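Local structure of putative peptidase (Chlamydophila abortus, 3CE2) at residues 34-39 / 87-92; 456-461 / 600-605; 481-486 / 531-536. The protein is a putative zinc metallopeptidase of the M3B (oligopeptidase F) family that probably degrades small bioactive peptides. One frame throughout, in Å; residues are numbered along the deposited sequence.

Contact 1 of 3, residues 34-39 / 87-92; sequences KAWKAD and YVYAHL
Y89 and W36 carry this helix-helix contact, with A90 beside them; all three are buried. On segment 87-92 the phenol ring of Y89 comes first, lying alongside the five-membered ring of W36. The two rings are roughly parallel, with 24° between their planes, but laterally offset and with little overlap; their centroids are 4.7 Å from each other, though the detailed spacing of the pair is doubtful. The W36 indole reaches across because its CG is anti to the backbone N (chi1 179°), which carries the ring system away from helix 33-42 toward helix 66-96. One residue on, the A90 methyl meets the six-membered half of the indole, with CB of A90 3.8 Å from CZ2 of W36. Outside the two segments, W36 NE1 is hydrogen-bonded to the carbonyl O of L86, the residue just ahead of 87-92, which helps fix the rotation of the indole. Y30 adds an edge-to-face ring to both W36 and Y89, and D106 of helix 101-120 touches W36. The contact is thus chiefly aromatic and apolar packing, with the indole's one polar atom tied to a backbone carbonyl of the partner helix.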
loop_
_atom_site.group_PDB
_atom_site.type_symbol
_atom_site.label_atom_id
_atom_site.label_comp_id
_atom_site.label_asym_id
_atom_site.label_seq_id
_atom_site.Cartn_x
_atom_site.Cartn_y
_atom_site.Cartn_z
ATOM N N LYS A 34 -25.946 6.650 -21.603
ATOM C CA LYS A 34 -27.015 5.831 -22.193
ATOM C C LYS A 34 -26.504 4.424 -22.503
ATOM O O LYS A 34 -27.116 3.441 -22.091
ATOM C CB LYS A 34 -27.639 6.484 -23.435
ATOM C CG LYS A 34 -29.143 6.158 -23.588
ATOM C CD LYS A 34 -29.706 6.428 -24.997
ATOM C CE LYS A 34 -29.403 5.270 -25.953
ATOM N NZ LYS A 34 -29.506 3.936 -25.266
ATOM N N ALA A 35 -25.370 4.354 -23.203
ATOM C CA ALA A 35 -24.674 3.091 -23.518
ATOM C C ALA A 35 -24.262 2.297 -22.280
ATOM O O ALA A 35 -24.472 1.084 -22.220
ATOM C CB ALA A 35 -23.453 3.368 -24.377
ATOM N N TRP A 36 -23.660 2.992 -21.312
ATOM C CA TRP A 36 -23.348 2.422 -20.003
ATOM C C TRP A 36 -24.578 1.779 -19.402
ATOM O O TRP A 36 -24.540 0.650 -18.905
ATOM C CB TRP A 36 -22.863 3.507 -19.029
ATOM C CG TRP A 36 -22.565 2.923 -17.672
ATOM C CD1 TRP A 36 -21.382 2.392 -17.265
ATOM C CD2 TRP A 36 -23.467 2.772 -16.569
ATOM N NE1 TRP A 36 -21.483 1.917 -15.990
ATOM C CE2 TRP A 36 -22.752 2.140 -15.531
ATOM C CE3 TRP A 36 -24.800 3.119 -16.348
ATOM C CZ2 TRP A 36 -23.326 1.849 -14.288
ATOM C CZ3 TRP A 36 -25.374 2.812 -15.114
ATOM C CH2 TRP A 36 -24.637 2.187 -14.106
ATOM N N LYS A 37 -25.669 2.533 -19.418
ATOM C CA LYS A 37 -26.925 2.074 -18.860
ATOM C C LYS A 37 -27.426 0.913 -19.698
ATOM O O LYS A 37 -27.878 -0.100 -19.162
ATOM C CB LYS A 37 -27.939 3.210 -18.858
ATOM C CG LYS A 37 -29.310 2.799 -18.375
ATOM C CD LYS A 37 -29.272 2.181 -16.978
ATOM C CE LYS A 37 -30.680 2.126 -16.370
ATOM N NZ LYS A 37 -30.750 1.157 -15.253
ATOM N N ALA A 38 -27.322 1.074 -21.016
ATOM C CA ALA A 38 -27.690 0.030 -21.961
ATOM C C ALA A 38 -26.964 -1.288 -21.612
ATOM O O ALA A 38 -27.593 -2.340 -21.425
ATOM C CB ALA A 38 -27.360 0.481 -23.382
ATOM N N ASP A 39 -25.641 -1.207 -21.501
ATOM C CA ASP A 39 -24.839 -2.344 -21.112
ATOM C C ASP A 39 -25.239 -2.919 -19.743
ATOM O O ASP A 39 -25.461 -4.120 -19.631
ATOM C CB ASP A 39 -23.363 -1.957 -21.114
ATOM C CG ASP A 39 -22.493 -3.005 -21.774
ATOM O OD1 ASP A 39 -22.907 -3.512 -22.844
ATOM O OD2 ASP A 39 -21.405 -3.312 -21.225
ATOM N N TYR A 87 -18.088 -0.907 -13.606
ATOM C CA TYR A 87 -17.790 -0.302 -12.335
ATOM C C TYR A 87 -16.916 0.932 -12.496
ATOM O O TYR A 87 -17.215 2.014 -12.000
ATOM C CB TYR A 87 -17.085 -1.283 -11.440
ATOM C CG TYR A 87 -16.899 -0.714 -10.072
ATOM C CD1 TYR A 87 -17.878 -0.901 -9.082
ATOM C CD2 TYR A 87 -15.764 0.044 -9.760
ATOM C CE1 TYR A 87 -17.717 -0.378 -7.810
ATOM C CE2 TYR A 87 -15.593 0.579 -8.490
ATOM C CZ TYR A 87 -16.577 0.361 -7.523
ATOM O OH TYR A 87 -16.421 0.886 -6.276
ATOM N N VAL A 88 -15.823 0.743 -13.201
ATOM C CA VAL A 88 -14.839 1.753 -13.363
ATOM C C VAL A 88 -15.502 2.967 -13.965
ATOM O O VAL A 88 -15.291 4.090 -13.506
ATOM C CB VAL A 88 -13.683 1.216 -14.240
ATOM C CG1 VAL A 88 -12.853 2.348 -14.813
ATOM C CG2 VAL A 88 -12.811 0.256 -13.401
ATOM N N TYR A 89 -16.333 2.746 -14.974
ATOM C CA TYR A 89 -17.003 3.861 -15.641
ATOM C C TYR A 89 -17.895 4.652 -14.680
ATOM O O TYR A 89 -17.854 5.874 -14.663
ATOM C CB TYR A 89 -17.854 3.372 -16.805
ATOM C CG TYR A 89 -18.564 4.499 -17.490
ATOM C CD1 TYR A 89 -17.970 5.154 -18.551
ATOM C CD2 TYR A 89 -19.818 4.930 -17.062
ATOM C CE1 TYR A 89 -18.586 6.190 -19.179
ATOM C CE2 TYR A 89 -20.453 5.987 -17.684
ATOM C CZ TYR A 89 -19.825 6.610 -18.749
ATOM O OH TYR A 89 -20.414 7.654 -19.422
ATOM N N ALA A 90 -18.715 3.951 -13.901
ATOM C CA ALA A 90 -19.601 4.595 -12.926
ATOM C C ALA A 90 -18.818 5.335 -11.818
ATOM O O ALA A 90 -19.105 6.495 -11.488
ATOM C CB ALA A 90 -20.537 3.575 -12.326
ATOM N N HIS A 91 -17.822 4.656 -11.264
ATOM C CA HIS A 91 -16.996 5.206 -10.182
ATOM C C HIS A 91 -16.212 6.450 -10.629
ATOM O O HIS A 91 -16.113 7.436 -9.902
ATOM C CB HIS A 91 -16.072 4.107 -9.635
ATOM C CG HIS A 91 -14.913 4.618 -8.846
ATOM N ND1 HIS A 91 -13.646 4.759 -9.386
ATOM C CD2 HIS A 91 -14.823 5.015 -7.552
ATOM C CE1 HIS A 91 -12.831 5.236 -8.463
ATOM N NE2 HIS A 91 -13.517 5.395 -7.341
ATOM N N LEU A 92 -15.659 6.408 -11.833
ATOM C CA LEU A 92 -14.923 7.550 -12.342
ATOM C C LEU A 92 -15.891 8.716 -12.532
ATOM O O LEU A 92 -15.542 9.858 -12.245
ATOM C CB LEU A 92 -14.247 7.220 -13.678
ATOM C CG LEU A 92 -13.090 6.230 -13.787
ATOM C CD1 LEU A 92 -12.623 6.170 -15.254
ATOM C CD2 LEU A 92 -11.939 6.600 -12.867
#

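Contact 2 of 3, residues 456-461 / 600-605; sequences TILTRC and EKKIQE
L458 reaches across to K602 with one branch: its CD2 lies 3.6 Å from the carbonyl O of K602 and 3.8 Å from CD in the same lysine's side chain. The leucine methyl therefore sits against both the backbone and the aliphatic part of the lysine, a van der Waals fit between an apolar branch and one methylene. CD2 of L458 also comes within 4.2 Å of CB of E605, so it lies against two residues on successive turns of helix 590-607. A turn along from L458, C461 adds a looser touch, its SG 4.5 Å from CD of K602.

These contacts join helix 451-487 to the C-terminal helix 590-607 in the largely helical fold of this M3-family peptidase. The two short segments run roughly antiparallel, at 144° between their N-to-C directions, with axes 10.3 Å apart at closest approach.

K602 is bent at chi2 (-87°) and again at chi4, which brings its CD against CD2 of L458 while the ammonium group turns off to polar partners. Its main partner is D442 of helix 431-447, in a salt bridge; F598, one turn earlier on its own helix, makes a cation-pi contact with it. The carboxylate of E605 adds a long salt bridge, its OE2 3.6 Å from NZ of K602, and the same oxygen forms a salt bridge that includes a weak hydrogen bond with NZ of K601 at 3.3 Å. Two lysines thus converge on one carboxylate oxygen. Helix 431-447 also lies against C461 through M441 and against E605 through L445, while L609 touches L458.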
loop_
_atom_site.group_PDB
_atom_site.type_symbol
_atom_site.label_atom_id
_atom_site.label_comp_id
_atom_site.label_asym_id
_atom_site.label_seq_id
_atom_site.Cartn_x
_atom_site.Cartn_y
_atom_site.Cartn_z
ATOM N N THR A 456 16.455 20.610 1.470
ATOM C CA THR A 456 15.033 20.349 1.485
ATOM C C THR A 456 14.736 19.000 0.838
ATOM O O THR A 456 14.117 18.144 1.453
ATOM C CB THR A 456 14.248 21.499 0.839
ATOM O OG1 THR A 456 14.192 22.583 1.767
ATOM C CG2 THR A 456 12.815 21.103 0.529
ATOM N N ILE A 457 15.212 18.797 -0.384
ATOM C CA ILE A 457 14.977 17.550 -1.106
ATOM C C ILE A 457 15.576 16.341 -0.401
ATOM O O ILE A 457 14.924 15.310 -0.242
ATOM C CB ILE A 457 15.568 17.607 -2.495
ATOM C CG1 ILE A 457 14.849 18.664 -3.309
ATOM C CG2 ILE A 457 15.470 16.254 -3.171
ATOM C CD1 ILE A 457 15.639 19.098 -4.511
ATOM N N LEU A 458 16.824 16.454 0.024
ATOM C CA LEU A 458 17.466 15.322 0.672
ATOM C C LEU A 458 16.725 14.964 1.938
ATOM O O LEU A 458 16.642 13.800 2.323
ATOM C CB LEU A 458 18.913 15.657 0.997
ATOM C CG LEU A 458 19.858 15.483 -0.182
ATOM C CD1 LEU A 458 21.001 16.459 -0.086
ATOM C CD2 LEU A 458 20.356 14.036 -0.244
ATOM N N THR A 459 16.188 15.978 2.594
ATOM C CA THR A 459 15.573 15.763 3.884
ATOM C C THR A 459 14.239 15.030 3.709
ATOM O O THR A 459 13.925 14.108 4.468
ATOM C CB THR A 459 15.425 17.088 4.651
ATOM O OG1 THR A 459 16.715 17.476 5.138
ATOM C CG2 THR A 459 14.513 16.910 5.828
ATOM N N ARG A 460 13.484 15.416 2.677
ATOM C CA ARG A 460 12.184 14.826 2.433
ATOM C C ARG A 460 12.354 13.353 2.076
ATOM O O ARG A 460 11.611 12.469 2.530
ATOM C CB ARG A 460 11.471 15.564 1.309
ATOM C CG ARG A 460 10.007 15.173 1.190
ATOM C CD ARG A 460 9.235 16.149 0.339
ATOM N NE ARG A 460 9.808 16.247 -1.001
ATOM C CZ ARG A 460 10.525 17.277 -1.447
ATOM N NH1 ARG A 460 11.004 17.253 -2.683
ATOM N NH2 ARG A 460 10.759 18.328 -0.666
ATOM N N CYS A 461 13.371 13.117 1.271
ATOM C CA CYS A 461 13.720 11.808 0.807
ATOM C C CYS A 461 14.203 10.867 1.918
ATOM O O CYS A 461 13.825 9.699 1.956
ATOM C CB CYS A 461 14.796 11.963 -0.256
ATOM S SG CYS A 461 15.577 10.440 -0.667
ATOM N N GLU A 600 22.949 5.238 1.898
ATOM C CA GLU A 600 24.260 5.684 2.327
ATOM C C GLU A 600 24.738 6.828 1.474
ATOM O O GLU A 600 25.274 7.823 1.980
ATOM C CB GLU A 600 25.246 4.540 2.209
ATOM C CG GLU A 600 26.645 4.865 2.657
ATOM C CD GLU A 600 26.781 4.874 4.160
ATOM O OE1 GLU A 600 26.452 3.842 4.792
ATOM O OE2 GLU A 600 27.224 5.914 4.703
ATOM N N LYS A 601 24.530 6.707 0.170
ATOM C CA LYS A 601 25.005 7.742 -0.716
ATOM C C LYS A 601 24.328 9.056 -0.388
ATOM O O LYS A 601 24.960 10.110 -0.395
ATOM C CB LYS A 601 24.744 7.383 -2.164
ATOM C CG LYS A 601 25.475 8.277 -3.094
ATOM C CD LYS A 601 24.885 8.246 -4.473
ATOM C CE LYS A 601 25.493 9.380 -5.291
ATOM N NZ LYS A 601 24.586 9.878 -6.348
ATOM N N LYS A 602 23.038 8.989 -0.087
ATOM C CA LYS A 602 22.251 10.196 0.124
ATOM C C LYS A 602 22.615 10.822 1.468
ATOM O O LYS A 602 22.677 12.049 1.590
ATOM C CB LYS A 602 20.762 9.862 0.092
ATOM C CG LYS A 602 20.232 9.528 -1.268
ATOM C CD LYS A 602 19.809 10.751 -2.013
ATOM C CE LYS A 602 19.400 10.419 -3.428
ATOM N NZ LYS A 602 20.631 10.415 -4.258
ATOM N N ILE A 603 22.861 9.983 2.477
ATOM C CA ILE A 603 23.273 10.503 3.772
ATOM C C ILE A 603 24.589 11.263 3.624
ATOM O O ILE A 603 24.757 12.324 4.212
ATOM C CB ILE A 603 23.419 9.393 4.827
ATOM C CG1 ILE A 603 22.058 8.760 5.118
ATOM C CG2 ILE A 603 24.026 9.940 6.105
ATOM C CD1 ILE A 603 22.109 7.666 6.136
ATOM N N GLN A 604 25.504 10.732 2.814
ATOM C CA GLN A 604 26.791 11.392 2.589
ATOM C C GLN A 604 26.649 12.683 1.816
ATOM O O GLN A 604 27.280 13.667 2.171
ATOM C CB GLN A 604 27.789 10.477 1.885
ATOM C CG GLN A 604 28.411 9.431 2.793
ATOM C CD GLN A 604 29.123 8.328 1.995
ATOM O OE1 GLN A 604 29.549 7.309 2.559
ATOM N NE2 GLN A 604 29.248 8.528 0.678
ATOM N N GLU A 605 25.828 12.710 0.766
ATOM C CA GLU A 605 25.588 13.998 0.089
ATOM C C GLU A 605 25.139 15.037 1.101
ATOM O O GLU A 605 25.655 16.139 1.129
ATOM C CB GLU A 605 24.528 13.900 -1.005
ATOM C CG GLU A 605 24.900 13.045 -2.188
ATOM C CD GLU A 605 23.887 13.162 -3.319
ATOM O OE1 GLU A 605 23.228 14.224 -3.410
ATOM O OE2 GLU A 605 23.756 12.204 -4.121
#

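Contact 3 of 3, residues 481-486 / 531-536; sequences DIHHAA and YNFYVY. With ZN (zinc ion), chain B.
One corner of the F533 ring, its CE1, stands over the centre of the H483 imidazole, 3.5 Å above the plane of that ring. The two side chains approach from opposite directions and their planes meet obliquely, at 40°. CZ of F533 lies 3.4 Å from ND1 of H483. In H483, CG is anti to the carbonyl carbon (chi1 -82°), and the imidazole leaves the helix toward segment 531-536. Both ring nitrogens are engaged beyond the pair: ND1 bonds to the backbone O of E479, one turn back, and NE2 bonds to ND1 of H254. Together these bonds hold the imidazole at a fixed rotation, presenting one face to F533. E479 serves both sides, since its OE2 also takes the backbone N-H of F533.

Beside the aromatic pair, CD1 of I482 packs against Y531, 4.1 Å from CE1 of that ring, the side chains crossing at about a right angle. H484, which follows H483 in the helix, binds a zinc ion through NE2 at 2.6 Å, a long bond of loosely defined geometry; a water lies 2.2 Å from the metal. With H488, four residues on, it forms a two-histidine zinc site at this helix end, apart from the zinc of H402, H406 and E430.

Segment 481-486 closes helix 451-487; segment 531-536 lies in the connection leading to helix 536-553. I251 of helix 240-260 touches I482 and H483, L267 and A270 of helix 266-271 pack on F533, and L497 of helix 494-509 meets I482.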
loop_
_atom_site.group_PDB
_atom_site.type_symbol
_atom_site.label_atom_id
_atom_site.label_comp_id
_atom_site.label_asym_id
_atom_site.label_seq_id
_atom_site.Cartn_x
_atom_site.Cartn_y
_atom_site.Cartn_z
ATOM N N ASP A 481 7.288 -10.488 17.682
ATOM C CA ASP A 481 7.543 -10.938 19.066
ATOM C C ASP A 481 6.273 -11.157 19.862
ATOM O O ASP A 481 6.246 -11.996 20.752
ATOM C CB ASP A 481 8.405 -9.948 19.847
ATOM C CG ASP A 481 9.814 -9.821 19.293
ATOM O OD1 ASP A 481 10.184 -10.653 18.438
ATOM O OD2 ASP A 481 10.552 -8.881 19.705
ATOM N N ILE A 482 5.224 -10.386 19.588
ATOM C CA ILE A 482 4.033 -10.490 20.438
ATOM C C ILE A 482 3.163 -11.654 20.035
ATOM O O ILE A 482 2.495 -12.246 20.871
ATOM C CB ILE A 482 3.193 -9.199 20.505
ATOM C CG1 ILE A 482 2.456 -8.945 19.179
ATOM C CG2 ILE A 482 4.040 -8.026 20.904
ATOM C CD1 ILE A 482 1.620 -7.685 19.208
ATOM N N HIS A 483 3.164 -11.977 18.749
ATOM C CA HIS A 483 2.452 -13.156 18.291
ATOM C C HIS A 483 3.190 -14.378 18.797
ATOM O O HIS A 483 2.575 -15.327 19.266
ATOM C CB HIS A 483 2.406 -13.191 16.786
ATOM C CG HIS A 483 1.323 -12.358 16.205
ATOM N ND1 HIS A 483 1.522 -11.053 15.815
ATOM C CD2 HIS A 483 0.022 -12.643 15.944
ATOM C CE1 HIS A 483 0.387 -10.571 15.333
ATOM N NE2 HIS A 483 -0.539 -11.516 15.402
ATOM N N HIS A 484 4.516 -14.346 18.707
ATOM C CA HIS A 484 5.309 -15.430 19.241
ATOM C C HIS A 484 4.931 -15.654 20.698
ATOM O O HIS A 484 4.373 -16.687 21.045
ATOM C CB HIS A 484 6.799 -15.138 19.102
ATOM C CG HIS A 484 7.657 -16.355 19.229
ATOM N ND1 HIS A 484 8.774 -16.402 20.037
ATOM C CD2 HIS A 484 7.553 -17.581 18.661
ATOM C CE1 HIS A 484 9.328 -17.598 19.950
ATOM N NE2 HIS A 484 8.607 -18.333 19.121
ATOM N N ALA A 485 5.221 -14.677 21.544
ATOM C CA ALA A 485 4.834 -14.728 22.945
ATOM C C ALA A 485 3.421 -15.317 23.133
ATOM O O ALA A 485 3.224 -16.286 23.878
ATOM C CB ALA A 485 4.921 -13.347 23.549
ATOM N N ALA A 486 2.430 -14.757 22.455
ATOM C CA ALA A 486 1.090 -15.303 22.606
ATOM C C ALA A 486 1.065 -16.810 22.276
ATOM O O ALA A 486 0.595 -17.627 23.069
ATOM C CB ALA A 486 0.085 -14.536 21.753
ATOM N N TYR A 531 -2.503 -4.690 12.045
ATOM C CA TYR A 531 -2.174 -6.048 12.413
ATOM C C TYR A 531 -2.579 -7.141 11.382
ATOM O O TYR A 531 -3.363 -6.929 10.439
ATOM C CB TYR A 531 -2.580 -6.329 13.871
ATOM C CG TYR A 531 -1.816 -5.440 14.836
ATOM C CD1 TYR A 531 -0.782 -5.949 15.585
ATOM C CD2 TYR A 531 -2.089 -4.095 14.953
ATOM C CE1 TYR A 531 -0.041 -5.155 16.459
ATOM C CE2 TYR A 531 -1.355 -3.287 15.835
ATOM C CZ TYR A 531 -0.328 -3.837 16.590
ATOM O OH TYR A 531 0.431 -3.100 17.477
ATOM N N ASN A 532 -1.980 -8.303 11.590
ATOM C CA ASN A 532 -1.906 -9.367 10.598
ATOM C C ASN A 532 -0.822 -9.132 9.540
ATOM O O ASN A 532 -1.033 -9.288 8.353
ATOM C CB ASN A 532 -3.263 -9.710 9.990
ATOM C CG ASN A 532 -3.411 -11.206 9.745
ATOM O OD1 ASN A 532 -2.948 -12.033 10.542
ATOM N ND2 ASN A 532 -4.037 -11.559 8.632
ATOM N N PHE A 533 0.345 -8.739 10.013
ATOM C CA PHE A 533 1.551 -8.881 9.247
ATOM C C PHE A 533 1.463 -8.352 7.832
ATOM O O PHE A 533 1.787 -9.064 6.885
ATOM C CB PHE A 533 1.929 -10.352 9.187
ATOM C CG PHE A 533 2.326 -10.927 10.512
ATOM C CD1 PHE A 533 1.443 -11.727 11.229
ATOM C CD2 PHE A 533 3.586 -10.670 11.042
ATOM C CE1 PHE A 533 1.800 -12.246 12.442
ATOM C CE2 PHE A 533 3.959 -11.205 12.256
ATOM C CZ PHE A 533 3.070 -11.991 12.956
ATOM N N TYR A 534 1.047 -7.113 7.659
ATOM C CA TYR A 534 1.138 -6.589 6.320
ATOM C C TYR A 534 2.115 -5.427 6.239
ATOM O O TYR A 534 2.723 -5.182 5.190
ATOM C CB TYR A 534 -0.254 -6.281 5.735
ATOM C CG TYR A 534 -0.790 -4.906 6.006
ATOM C CD1 TYR A 534 -0.533 -3.867 5.114
ATOM C CD2 TYR A 534 -1.589 -4.660 7.125
ATOM C CE1 TYR A 534 -1.008 -2.583 5.328
ATOM C CE2 TYR A 534 -2.117 -3.370 7.396
ATOM N N VAL A 535 2.295 -4.745 7.365
ATOM C CA VAL A 535 3.247 -3.639 7.457
ATOM C C VAL A 535 4.668 -3.905 6.906
ATOM O O VAL A 535 5.250 -3.039 6.233
ATOM C CB VAL A 535 3.266 -3.034 8.883
ATOM C CG1 VAL A 535 4.564 -2.375 9.181
ATOM C CG2 VAL A 535 2.144 -2.021 9.028
ATOM N N TYR A 536 5.217 -5.094 7.126
ATOM C CA TYR A 536 6.527 -5.400 6.522
ATOM C C TYR A 536 6.543 -5.124 5.020
ATOM O O TYR A 536 7.570 -4.723 4.475
ATOM C CB TYR A 536 7.003 -6.828 6.838
ATOM C CG TYR A 536 6.442 -7.882 5.933
ATOM C CD1 TYR A 536 7.238 -8.473 4.957
ATOM C CD2 TYR A 536 5.113 -8.288 6.046
ATOM C CE1 TYR A 536 6.715 -9.455 4.090
ATOM C CE2 TYR A 536 4.580 -9.250 5.199
ATOM C CZ TYR A 536 5.388 -9.833 4.220
ATOM O OH TYR A 536 4.867 -10.788 3.377
HETATM ZN ZN ZN B . 9.431 -20.072 20.839
HETATM O O HOH W 1 7.850 -20.788 19.481
#

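In the fold
Contacts 2 and 3 share helix 451-487: contact 2 uses its N-terminal part and contact 3 its C-terminal end, with centres about 31 Å apart and nearest atoms about 16 Å apart. In chain order, contact 3 falls between the two segments of contact 2. Contact 1, formed earlier in the chain, lies on the other side of the chain's centre from both, its centre about 46 Å from that of contact 2 and about 42 Å from that of contact 3. Contact 3 alone includes a zinc ligand, H484. The zinc held by H402 and H406 of the HExxH pattern and by E430, probably the catalytic site as in M3 peptidases, is separate.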